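Carbohydrate binding family 6 (Clostridium thermocellum, PDB 5A8C) probably hydrolyses terminal alpha-L-arabinofuranosyl residues from arabinose-containing polysaccharides, as a family 43 glycoside hydrolase with a five-bladed beta-propeller fold. Local coordinates at residues V187-N192 and S196-A201; Y174-G179 and A213-Y218; N90-R93 and A98-S101; Y114-N119 and I124-S129; F307-A310 and I314-V317. All coordinates share one frame; numbering follows the deposited sequence. Where two conformers were deposited one is given.

Interaction 1: residues V187-N192 and S196-A201; sequences VIKLGN and STVGSA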
# COMPACT_ATOMS: atom_id res chain seq x y z
N VAL A 187 5.22 -9.72 10.55
CA VAL A 187 5.63 -10.22 9.25
C VAL A 187 5.52 -11.74 9.27
O VAL A 187 5.92 -12.40 10.24
CB VAL A 187 7.03 -9.73 8.83
CG1 VAL A 187 8.13 -10.08 9.86
CG2 VAL A 187 7.41 -10.21 7.46
N ILE A 188 4.96 -12.30 8.22
CA ILE A 188 4.81 -13.75 8.09
C ILE A 188 5.27 -14.19 6.71
O ILE A 188 5.09 -13.48 5.72
CB ILE A 188 3.36 -14.18 8.36
CG1 ILE A 188 3.25 -15.72 8.59
CG2 ILE A 188 2.39 -13.69 7.29
CD1 ILE A 188 1.93 -16.13 9.21
N LYS A 189 5.90 -15.36 6.63
CA LYS A 189 6.20 -15.95 5.35
C LYS A 189 4.97 -16.43 4.63
O LYS A 189 4.05 -16.96 5.22
CB LYS A 189 7.18 -17.13 5.55
CG LYS A 189 8.51 -16.68 6.02
CD LYS A 189 9.48 -17.86 6.20
CE LYS A 189 9.07 -18.94 7.22
NZ LYS A 189 8.98 -18.45 8.63
N LEU A 190 4.97 -16.22 3.29
CA LEU A 190 3.98 -16.83 2.41
C LEU A 190 4.60 -17.96 1.63
O LEU A 190 5.79 -17.91 1.27
CB LEU A 190 3.39 -15.81 1.44
CG LEU A 190 2.76 -14.55 2.05
CD1 LEU A 190 2.15 -13.71 0.96
CD2 LEU A 190 1.79 -14.87 3.14
N GLY A 191 3.80 -18.98 1.32
CA GLY A 191 4.26 -20.01 0.44
C GLY A 191 4.50 -19.50 -0.97
O GLY A 191 4.01 -18.43 -1.37
N ASN A 192 5.22 -20.30 -1.76
CA ASN A 192 5.50 -19.90 -3.14
C ASN A 192 4.21 -19.74 -3.96
O ASN A 192 4.23 -18.99 -4.93
CB ASN A 192 6.43 -20.88 -3.83
CG ASN A 192 7.89 -20.80 -3.31
OD1 ASN A 192 8.24 -19.90 -2.54
ND2 ASN A 192 8.70 -21.71 -3.75
N SER A 196 -1.00 -18.95 0.79
CA SER A 196 -0.85 -19.71 2.00
C SER A 196 0.23 -19.06 2.81
O SER A 196 1.11 -18.38 2.26
CB SER A 196 -0.48 -21.14 1.64
OG SER A 196 0.75 -21.22 0.91
N THR A 197 0.19 -19.29 4.12
CA THR A 197 1.25 -18.88 5.01
C THR A 197 2.13 -20.07 5.37
O THR A 197 1.69 -21.20 5.28
CB THR A 197 0.69 -18.19 6.26
OG1 THR A 197 -0.16 -19.08 6.95
CG2 THR A 197 -0.10 -16.93 5.96
N VAL A 198 3.35 -19.76 5.79
CA VAL A 198 4.27 -20.76 6.23
C VAL A 198 4.78 -20.31 7.61
O VAL A 198 5.31 -19.21 7.74
CB VAL A 198 5.49 -20.90 5.28
CG1 VAL A 198 6.50 -21.92 5.83
CG2 VAL A 198 5.03 -21.32 3.91
N GLY A 199 4.60 -21.14 8.61
CA GLY A 199 5.11 -20.82 9.94
C GLY A 199 4.27 -19.77 10.62
O GLY A 199 3.11 -19.52 10.28
N SER A 200 4.88 -19.12 11.57
CA SER A 200 4.25 -18.14 12.43
C SER A 200 4.67 -16.71 12.02
O SER A 200 5.76 -16.49 11.49
CB SER A 200 4.64 -18.41 13.86
OG SER A 200 4.11 -19.67 14.27
N ALA A 201 3.81 -15.78 12.35
CA ALA A 201 4.18 -14.36 12.23
C ALA A 201 5.21 -14.04 13.31
O ALA A 201 5.27 -14.67 14.37
CB ALA A 201 2.95 -13.48 12.38
O HOH W 1 6.51 -17.15 8.94

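Interaction 2: residues Y174-G179 and A213-Y218; sequences YMYFGG and AYMHKY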
# COMPACT_ATOMS: atom_id res chain seq x y z
N TYR A 174 7.22 -12.63 1.83
CA TYR A 174 6.88 -12.13 3.15
C TYR A 174 5.72 -11.18 3.04
O TYR A 174 5.68 -10.37 2.13
CB TYR A 174 8.03 -11.37 3.78
CG TYR A 174 9.31 -12.18 3.99
CD1 TYR A 174 10.29 -12.25 3.01
CD2 TYR A 174 9.55 -12.84 5.19
CE1 TYR A 174 11.46 -12.93 3.21
CE2 TYR A 174 10.73 -13.54 5.39
CZ TYR A 174 11.68 -13.57 4.40
OH TYR A 174 12.86 -14.27 4.63
N MET A 175 4.80 -11.24 4.00
CA MET A 175 3.75 -10.24 4.19
C MET A 175 4.01 -9.48 5.47
O MET A 175 3.97 -10.10 6.54
CB MET A 175 2.38 -10.83 4.20
CG MET A 175 1.29 -9.78 4.42
SD MET A 175 -0.36 -10.36 4.84
CE MET A 175 -0.73 -10.93 3.25
N TYR A 176 4.19 -8.18 5.36
CA TYR A 176 4.27 -7.26 6.50
C TYR A 176 2.89 -6.66 6.71
O TYR A 176 2.19 -6.39 5.73
CB TYR A 176 5.29 -6.13 6.21
CG TYR A 176 6.68 -6.63 5.90
CD1 TYR A 176 7.02 -7.19 4.67
CD2 TYR A 176 7.70 -6.60 6.88
CE1 TYR A 176 8.28 -7.69 4.41
CE2 TYR A 176 8.97 -7.07 6.60
CZ TYR A 176 9.27 -7.64 5.37
OH TYR A 176 10.50 -8.11 5.03
N PHE A 177 2.46 -6.47 7.96
CA PHE A 177 1.11 -5.97 8.20
C PHE A 177 1.04 -5.43 9.63
O PHE A 177 2.00 -5.57 10.40
CB PHE A 177 0.05 -7.06 7.94
CG PHE A 177 0.21 -8.29 8.80
CD1 PHE A 177 1.10 -9.30 8.44
CD2 PHE A 177 -0.57 -8.48 9.92
CE1 PHE A 177 1.21 -10.47 9.22
CE2 PHE A 177 -0.48 -9.63 10.69
CZ PHE A 177 0.40 -10.63 10.31
N GLY A 178 -0.09 -4.85 9.95
CA GLY A 178 -0.30 -4.33 11.29
C GLY A 178 -0.66 -2.86 11.30
O GLY A 178 -0.82 -2.21 10.26
N GLY A 179 -0.76 -2.30 12.50
CA GLY A 179 -1.14 -0.94 12.65
C GLY A 179 -1.28 -0.55 14.11
O GLY A 179 -1.47 -1.40 14.97
N ALA A 213 2.55 -0.44 6.34
CA ALA A 213 3.82 -1.16 6.23
C ALA A 213 4.15 -1.50 4.76
O ALA A 213 3.31 -1.99 4.01
CB ALA A 213 3.76 -2.46 7.03
N TYR A 214 5.43 -1.37 4.43
CA TYR A 214 5.86 -1.57 3.04
C TYR A 214 7.31 -2.02 3.05
O TYR A 214 8.12 -1.51 3.83
CB TYR A 214 5.69 -0.28 2.22
CG TYR A 214 5.78 -0.46 0.75
CD1 TYR A 214 4.67 -0.78 0.01
CD2 TYR A 214 7.00 -0.38 0.11
CE1 TYR A 214 4.76 -0.94 -1.38
CE2 TYR A 214 7.11 -0.55 -1.28
CZ TYR A 214 5.98 -0.87 -1.97
OH TYR A 214 6.07 -1.02 -3.36
N MET A 215 7.64 -2.98 2.19
CA MET A 215 9.01 -3.46 2.04
C MET A 215 9.45 -3.41 0.60
O MET A 215 8.71 -3.86 -0.29
CB MET A 215 9.08 -4.90 2.56
CG MET A 215 10.43 -5.60 2.39
SD MET A 215 11.85 -4.73 3.06
CE MET A 215 11.35 -4.53 4.79
N HIS A 216 10.68 -2.96 0.38
CA HIS A 216 11.35 -3.12 -0.92
C HIS A 216 12.81 -3.30 -0.67
O HIS A 216 13.33 -2.96 0.41
CB HIS A 216 11.04 -2.00 -1.91
CG HIS A 216 11.84 -0.76 -1.70
ND1 HIS A 216 11.54 0.22 -0.78
CD2 HIS A 216 12.96 -0.37 -2.38
CE1 HIS A 216 12.47 1.17 -0.91
NE2 HIS A 216 13.34 0.83 -1.85
N LYS A 217 13.52 -3.83 -1.65
CA LYS A 217 14.94 -4.10 -1.55
C LYS A 217 15.66 -3.37 -2.65
O LYS A 217 15.18 -3.29 -3.77
CB LYS A 217 15.23 -5.62 -1.61
CG LYS A 217 16.63 -6.06 -1.24
CD LYS A 217 16.76 -7.56 -1.28
CE LYS A 217 18.08 -8.05 -0.74
NZ LYS A 217 18.17 -9.54 -0.76
N TYR A 218 16.84 -2.82 -2.34
CA TYR A 218 17.64 -2.14 -3.34
C TYR A 218 19.10 -2.20 -2.94
O TYR A 218 19.44 -1.86 -1.80
CB TYR A 218 17.22 -0.66 -3.49
CG TYR A 218 18.12 0.13 -4.34
CD1 TYR A 218 18.20 -0.10 -5.72
CD2 TYR A 218 18.88 1.16 -3.80
CE1 TYR A 218 19.04 0.63 -6.53
CE2 TYR A 218 19.70 1.95 -4.63
CZ TYR A 218 19.74 1.65 -5.97
OH TYR A 218 20.57 2.43 -6.80
O HOH W 2 0.72 -2.20 7.85

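Interaction 3: residues N90-R93 and A98-S101; sequences NAKR and ASVS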
# COMPACT_ATOMS: atom_id res chain seq x y z
N ASN A 90 -13.84 -6.55 -6.06
CA ASN A 90 -14.90 -6.09 -5.19
C ASN A 90 -15.05 -7.15 -4.11
O ASN A 90 -15.30 -8.28 -4.46
CB ASN A 90 -16.20 -5.88 -6.00
CG ASN A 90 -17.37 -5.52 -5.14
OD1 ASN A 90 -17.80 -6.30 -4.30
ND2 ASN A 90 -17.87 -4.32 -5.30
N ALA A 91 -14.85 -6.80 -2.86
CA ALA A 91 -14.79 -7.84 -1.82
C ALA A 91 -16.05 -8.67 -1.73
O ALA A 91 -15.98 -9.89 -1.63
CB ALA A 91 -14.43 -7.22 -0.50
N LYS A 92 -17.22 -8.05 -1.77
CA LYS A 92 -18.46 -8.83 -1.67
C LYS A 92 -18.71 -9.72 -2.87
O LYS A 92 -19.23 -10.80 -2.75
CB LYS A 92 -19.63 -7.92 -1.45
CG LYS A 92 -19.72 -7.33 -0.06
CD LYS A 92 -20.95 -6.50 0.17
CE LYS A 92 -21.06 -5.92 1.57
NZ LYS A 92 -22.41 -5.36 1.82
N ARG A 93 -18.35 -9.22 -4.06
CA ARG A 93 -18.60 -9.97 -5.28
C ARG A 93 -17.57 -11.09 -5.50
O ARG A 93 -17.85 -12.09 -6.14
CB ARG A 93 -18.55 -9.00 -6.46
CG ARG A 93 -18.98 -9.53 -7.81
CD ARG A 93 -18.66 -8.55 -8.94
NE ARG A 93 -17.22 -8.36 -9.06
CZ ARG A 93 -16.63 -7.29 -9.61
NH1 ARG A 93 -17.35 -6.34 -10.23
NH2 ARG A 93 -15.29 -7.17 -9.58
N ALA A 98 -15.26 -11.68 2.76
CA ALA A 98 -14.91 -10.28 3.05
C ALA A 98 -15.97 -9.34 2.51
O ALA A 98 -16.68 -9.65 1.58
CB ALA A 98 -13.54 -9.95 2.46
N SER A 99 -16.01 -8.17 3.13
CA SER A 99 -16.96 -7.12 2.83
C SER A 99 -16.31 -5.86 2.24
O SER A 99 -17.00 -5.09 1.54
CB SER A 99 -17.74 -6.74 4.11
OG SER A 99 -18.44 -7.88 4.60
N VAL A 100 -15.06 -5.60 2.56
CA VAL A 100 -14.37 -4.38 2.16
C VAL A 100 -12.97 -4.76 1.67
O VAL A 100 -12.47 -5.84 2.01
CB VAL A 100 -14.36 -3.32 3.29
CG1 VAL A 100 -15.73 -3.05 3.82
CG2 VAL A 100 -13.42 -3.72 4.40
N SER A 101 -12.32 -3.82 1.00
CA SER A 101 -11.00 -4.10 0.43
C SER A 101 -10.08 -2.91 0.57
O SER A 101 -9.90 -2.15 -0.35
CB SER A 101 -11.13 -4.51 -1.03
OG SER A 101 -11.70 -3.53 -1.84
O HOH W 3 -17.32 -5.08 -1.28

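Interaction 4: residues Y114-N119 and I124-S129; sequences YLYYGN and IGVAVS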
# COMPACT_ATOMS: atom_id res chain seq x y z
N TYR A 114 -1.26 -11.21 -7.66
CA TYR A 114 -1.77 -11.45 -6.32
C TYR A 114 -2.02 -10.11 -5.67
O TYR A 114 -1.10 -9.27 -5.58
CB TYR A 114 -0.73 -12.26 -5.49
CG TYR A 114 -0.47 -13.58 -6.12
CD1 TYR A 114 -1.29 -14.68 -5.83
CD2 TYR A 114 0.57 -13.78 -7.02
CE1 TYR A 114 -1.12 -15.88 -6.47
CE2 TYR A 114 0.76 -15.00 -7.64
CZ TYR A 114 -0.06 -16.06 -7.33
OH TYR A 114 0.20 -17.26 -7.95
N LEU A 115 -3.26 -9.87 -5.29
CA LEU A 115 -3.75 -8.61 -4.76
C LEU A 115 -4.22 -8.86 -3.33
O LEU A 115 -5.25 -9.47 -3.12
CB LEU A 115 -4.89 -8.14 -5.67
CG LEU A 115 -5.47 -6.78 -5.39
CD1 LEU A 115 -4.45 -5.67 -5.69
CD2 LEU A 115 -6.70 -6.54 -6.30
N TYR A 116 -3.44 -8.39 -2.38
CA TYR A 116 -3.75 -8.58 -0.96
C TYR A 116 -4.53 -7.38 -0.47
O TYR A 116 -4.32 -6.26 -0.99
CB TYR A 116 -2.45 -8.77 -0.15
CG TYR A 116 -1.66 -9.92 -0.65
CD1 TYR A 116 -0.73 -9.78 -1.68
CD2 TYR A 116 -1.82 -11.20 -0.09
CE1 TYR A 116 -0.04 -10.86 -2.20
CE2 TYR A 116 -1.11 -12.28 -0.59
CZ TYR A 116 -0.24 -12.13 -1.63
OH TYR A 116 0.44 -13.17 -2.17
N TYR A 117 -5.42 -7.56 0.49
CA TYR A 117 -6.30 -6.48 0.89
C TYR A 117 -6.74 -6.69 2.31
O TYR A 117 -6.80 -7.80 2.84
CB TYR A 117 -7.55 -6.44 -0.04
CG TYR A 117 -8.40 -7.69 -0.01
CD1 TYR A 117 -8.09 -8.78 -0.81
CD2 TYR A 117 -9.53 -7.76 0.80
CE1 TYR A 117 -8.87 -9.95 -0.76
CE2 TYR A 117 -10.30 -8.91 0.84
CZ TYR A 117 -9.99 -10.01 0.07
OH TYR A 117 -10.82 -11.10 0.11
N GLY A 118 -7.07 -5.57 2.99
CA GLY A 118 -7.58 -5.65 4.36
C GLY A 118 -9.08 -5.58 4.39
O GLY A 118 -9.68 -4.61 3.89
N ASN A 119 -9.71 -6.56 5.02
CA ASN A 119 -11.16 -6.54 5.27
C ASN A 119 -11.49 -5.67 6.48
O ASN A 119 -12.08 -6.14 7.45
CB ASN A 119 -11.69 -7.95 5.43
CG ASN A 119 -13.21 -8.01 5.60
OD1 ASN A 119 -13.93 -7.29 4.89
ND2 ASN A 119 -13.68 -8.87 6.44
N ILE A 124 -7.00 -10.30 6.61
CA ILE A 124 -6.35 -9.89 5.36
C ILE A 124 -6.56 -11.02 4.34
O ILE A 124 -6.33 -12.18 4.64
CB ILE A 124 -4.86 -9.62 5.59
CG1 ILE A 124 -4.70 -8.38 6.46
CG2 ILE A 124 -4.12 -9.46 4.26
CD1 ILE A 124 -3.30 -8.15 6.97
N GLY A 125 -7.02 -10.62 3.14
CA GLY A 125 -7.25 -11.55 2.06
C GLY A 125 -6.24 -11.48 0.93
O GLY A 125 -5.38 -10.59 0.89
N VAL A 126 -6.38 -12.44 0.04
CA VAL A 126 -5.63 -12.47 -1.22
C VAL A 126 -6.58 -12.78 -2.35
O VAL A 126 -7.39 -13.70 -2.29
CB VAL A 126 -4.49 -13.51 -1.19
CG1 VAL A 126 -4.99 -14.93 -0.89
CG2 VAL A 126 -3.69 -13.47 -2.50
N ALA A 127 -6.49 -11.99 -3.42
CA ALA A 127 -7.24 -12.24 -4.65
C ALA A 127 -6.27 -12.42 -5.79
O ALA A 127 -5.16 -11.86 -5.79
CB ALA A 127 -8.21 -11.10 -4.91
N VAL A 128 -6.65 -13.24 -6.77
CA VAL A 128 -5.73 -13.69 -7.80
C VAL A 128 -6.36 -13.45 -9.16
O VAL A 128 -7.55 -13.62 -9.36
CB VAL A 128 -5.42 -15.21 -7.61
CG1 VAL A 128 -4.36 -15.70 -8.58
CG2 VAL A 128 -4.99 -15.50 -6.17
N SER A 129 -5.49 -13.15 -10.13
CA SER A 129 -5.90 -13.08 -11.54
C SER A 129 -4.73 -13.43 -12.42
O SER A 129 -3.59 -13.19 -12.09
CB SER A 129 -6.37 -11.67 -11.90
OG SER A 129 -6.90 -11.64 -13.25

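Interaction 5: residues F307-A310 and I314-V317; sequences FYNA and IKQV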
# COMPACT_ATOMS: atom_id res chain seq x y z
N PHE A 307 14.68 9.60 -5.15
CA PHE A 307 16.09 9.46 -5.39
C PHE A 307 16.77 8.87 -4.17
O PHE A 307 16.38 9.14 -3.03
CB PHE A 307 16.70 10.86 -5.68
CG PHE A 307 16.05 11.57 -6.82
CD1 PHE A 307 16.34 11.22 -8.11
CD2 PHE A 307 15.06 12.50 -6.62
CE1 PHE A 307 15.73 11.86 -9.19
CE2 PHE A 307 14.43 13.13 -7.67
CZ PHE A 307 14.76 12.80 -8.93
N TYR A 308 17.84 8.14 -4.44
CA TYR A 308 18.73 7.62 -3.38
C TYR A 308 19.98 8.50 -3.22
O TYR A 308 20.50 9.00 -4.21
CB TYR A 308 19.21 6.20 -3.67
CG TYR A 308 18.11 5.19 -3.66
CD1 TYR A 308 17.72 4.58 -2.47
CD2 TYR A 308 17.47 4.79 -4.81
CE1 TYR A 308 16.71 3.62 -2.46
CE2 TYR A 308 16.48 3.84 -4.83
CZ TYR A 308 16.12 3.26 -3.63
OH TYR A 308 15.12 2.28 -3.61
N ASN A 309 20.43 8.67 -2.00
CA ASN A 309 21.74 9.21 -1.71
C ASN A 309 22.79 8.15 -1.98
O ASN A 309 22.48 6.95 -2.06
CB ASN A 309 21.80 9.67 -0.25
CG ASN A 309 20.85 10.81 0.05
OD1 ASN A 309 20.84 11.77 -0.69
ND2 ASN A 309 20.08 10.72 1.12
N ALA A 310 24.04 8.58 -2.05
CA ALA A 310 25.13 7.66 -2.29
C ALA A 310 25.24 6.57 -1.24
O ALA A 310 25.63 5.45 -1.57
CB ALA A 310 26.48 8.36 -2.41
N ILE A 314 17.41 7.31 1.42
CA ILE A 314 16.45 7.90 0.48
C ILE A 314 16.34 9.39 0.74
O ILE A 314 16.09 9.81 1.88
CB ILE A 314 15.08 7.20 0.58
CG1 ILE A 314 15.23 5.74 0.19
CG2 ILE A 314 14.06 7.93 -0.28
CD1 ILE A 314 14.00 4.90 0.46
N LYS A 315 16.50 10.20 -0.31
CA LYS A 315 16.26 11.65 -0.16
C LYS A 315 14.79 11.91 0.02
O LYS A 315 13.95 11.27 -0.57
CB LYS A 315 16.64 12.46 -1.39
CG LYS A 315 18.11 12.47 -1.67
CD LYS A 315 18.45 13.39 -2.84
CE LYS A 315 19.41 12.74 -3.85
NZ LYS A 315 19.48 13.34 -5.23
N GLN A 316 14.49 12.86 0.87
CA GLN A 316 13.10 13.20 1.06
C GLN A 316 12.47 13.65 -0.29
O GLN A 316 13.02 14.48 -1.01
CB GLN A 316 12.96 14.29 2.10
CG GLN A 316 11.50 14.60 2.42
CD GLN A 316 11.40 15.42 3.62
OE1 GLN A 316 12.06 15.19 4.67
NE2 GLN A 316 10.59 16.42 3.51
N VAL A 317 11.30 13.09 -0.59
CA VAL A 317 10.57 13.40 -1.81
C VAL A 317 10.00 14.79 -1.73
O VAL A 317 9.53 15.23 -0.66
CB VAL A 317 9.46 12.34 -2.01
CG1 VAL A 317 8.50 12.69 -3.17
CG2 VAL A 317 10.07 10.95 -2.27
O HOH W 4 13.57 11.41 -3.26

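Interaction 1: residues V187-N192 and S196-A201
One water is gripped at four points where strand 185-190 parts from the chain that returns beside it. It donates to Val-198 O and Ser-200 O, each at 2.7 Å, and accepts from Lys-189 N and from Lys-189 NZ, the latter at 2.8 Å. The lysine reaches it because its chain folds back at chi3 and chi4 (-61° and -63°), carrying NZ round toward its own backbone, while CB and CE pass Val-198 O. Direct pairing resumes further on: Val-198 N donates to Lys-189 O at 2.9 Å, and Gly-191 N donates to Ser-196 O. These bonds close a beta hairpin at the edge of a propeller blade, whose returning arm turns a corner at Gly-199, with phi at 75°, and so meets strand 185-190 in two short pieces, 197-198 and 200-204. Into that corner goes Ile-188: CD1 lies 3.7 Å from Gly-199 O and 3.8 Å from Thr-197 CB, and CB packs 4.1 Å from Ala-201 CB. On the other face Val-198 CG2 covers the Gly-191 backbone, 3.7 Å from Gly-191 N. Leu-190 CD2 meets Thr-197 CG2 at 4.0 Å, the two side chains crossing at a slant. The Ser-196 hydroxyl is engaged by Asp-193 in the intervening turn, and Ile-188 and Leu-190 bond through their backbones to strand 173-178.

Interaction 2: residues Y174-G179 and A213-Y218
Tyr-176 reaches from strand 173-178 toward strand 212-218 and meets Ala-213 first and Met-215 after it. Its CB lies 4.1 Å from Ala-213 CB. With CG anti to the carbonyl carbon (chi1 -58°), the ring runs on along the other strand to Met-215, whose CB is 3.7 Å from Tyr-176 CD1 and 3.4 Å from Tyr-176 CE1. Further out, Tyr-176 CZ is 3.8 Å from both Met-215 CG and Met-215 CE, and Tyr-176 OH has Met-215 CG at 3.6 Å. The methionine wraps the outer part of the ring because its chain bends at chi2 and again at chi3, which brings the methyl back to the phenol. Its SD, 5.2 Å from the centroid of the Tyr-176 ring and 38° off the normal, makes an oblique Met-aromatic contact. The hydroxyl at the tip is not left to apolar neighbours alone, since it hydrogen-bonds to Pro-245 O. No direct hydrogen bond joins the two segments; one water spans them, donating to Gly-178 O at 2.9 Å and accepting from Ala-213 N. The two strands lie in different sheets, their axes 6.3 Å apart at closest and running at 154°, and meet through side chains, as between propeller blades. Strand 185-190 touches Tyr-176 through Val-187, while strand 221-228 supplies Phe-224 and Tyr-222 against Met-215, and Phe-166 of strand 164-167 also packs on that methionine.

Interaction 3: residues N90-R93 and A98-S101
Ala-91 CB presses on the backbone of the 98-101 segment, 3.5 Å from both Val-100 N and Val-100 O. The same methyl has Ala-98 CB at 4.1 Å and Ser-101 CB at 4.3 Å, so a single methyl touches Ala-98, Val-100 and Ser-101. Beside it Lys-92 lies along Ser-99, with its CG 3.9 Å from Ser-99 O; the chain is extended beyond CG, and CE also passes the serine. No direct hydrogen bond links the segments. A water does so, accepting from Lys-92 N at 3.0 Å and donating to Ser-99 O at 2.8 Å. This is the junction where strand 83-90 runs into the one-turn helix 91-94 and the chain loops back toward strand 104-109, between two propeller sheets. Asn-90 is the N-cap: its OD1 accepts from Arg-93 N at 3.0 Å, with the donor tilted 26° from the carbonyl plane. Its CB in turn lies 3.8 Å above one face of the Arg-93 guanidinium plane, toward the rim. In the next shell Ser-95 OG bonds to both Ala-91 O and Ala-98 N, tying the loop's two ends, while Asn-119 OD1 accepts from Ser-99 N and Val-100 N. Tyr-117 of strand 112-118 packs against Ala-98 and Ser-101.

Interaction 4: residues Y114-N119 and I124-S129
Strands 112-118 and 124-129 form an antiparallel beta hairpin, the segment axes 4.5 Å apart at closest and running at 155°, within a three-stranded propeller sheet. Two hydrogen-bonded pairs hold it, Leu-115 with Ala-127 and Tyr-117 with Gly-125. Leu-115 N donates to Ala-127 O at 2.8 Å, while Tyr-117 N to Gly-125 O is longer, 3.1 Å. Gly-125 N donates in return to Tyr-117 O at 2.8 Å. On the face of Tyr-114, Tyr-116, Val-126 and Val-128, each tyrosine lies alongside a valine pointing the same way: Tyr-116 CE2 touches Val-126 CG2 at 3.4 Å, and Tyr-114 CD1 meets Val-128 CG2 at 3.8 Å. Tyr-116 OH goes on to Met-194 O, and Met-175 of strand 173-178 packs against the Tyr-116 ring. On the other face Leu-115 and Ala-127 both face Phe-89. There Tyr-117 has its CG between backbone N and carbonyl carbon (chi1 61°), which swings the ring across the neighbouring strand, and its hydroxyl bonds to Asp-138. The ring lies on the Gly-125 backbone: Gly-125 CA is over one face, 3.9 Å from the Tyr-117 ring centroid, as a CH-pi contact.

Interaction 5: residues F307-A310 and I314-V317
Lys-315 slants across both Phe-307 and Asn-309, while Tyr-308 and Ile-314 lie side by side pointing the same way. The lysine was modelled in two conformations; in the one given it leaves its backbone with CG anti to the carbonyl carbon (chi1 -67°), and its chain bends at chi3, taking it over the opposite segment. It passes the Asn-309 amide, and in this conformer the end of the chain then reaches Phe-307, whose CB is 3.8 Å from Lys-315 NZ. The amide nitrogen Asn-309 ND2 bonds to Thr-313 OG1 in the connecting turn. Separately, Ile-314 CG1 meets the tyrosine ring obliquely, 3.7 Å from Tyr-308 CE1. One direct backbone bond fixes the register: Lys-315 N donates to Phe-307 O at 2.9 Å. A water prolongs it, accepting from Phe-307 N and donating to Lys-315 O at 2.7 Å. The geometry is that of a chain reversal carrying a single bridge, Tyr-308 with Ile-314, at the protein surface. Tyr-308 ties the reversal to strand 212-218: its hydroxyl bonds to His-216 NE2, and its ring stacks with Tyr-218 and meets Trp-278 of strand 277-284 edge-to-face. Ile-314 and, further on, Val-317 pack on Ile-255 of strand 250-256 and Met-306 of strand 300-306.

In chain order interaction 3 comes first, then 4; the two strands of interaction 2 enclose interaction 1, and interaction 5 comes last. Interactions 3 and 4, with centres about 10 Å apart, meet through Asn-119. Strands 173-178 and 185-190 neighbour each other in one sheet, so interactions 1 and 2 touch directly, with centres about 13 Å apart. Met-175 and Phe-177 pack from this sheet onto Tyr-116 and Ile-124 of interaction 4. Strand 212-218 connects interaction 2 to interaction 5, about 37 Å from interaction 3 between centres and across the chain's centre from it. Successive sheets of the propeller are thus joined by side-chain packing around its calcium-bearing middle.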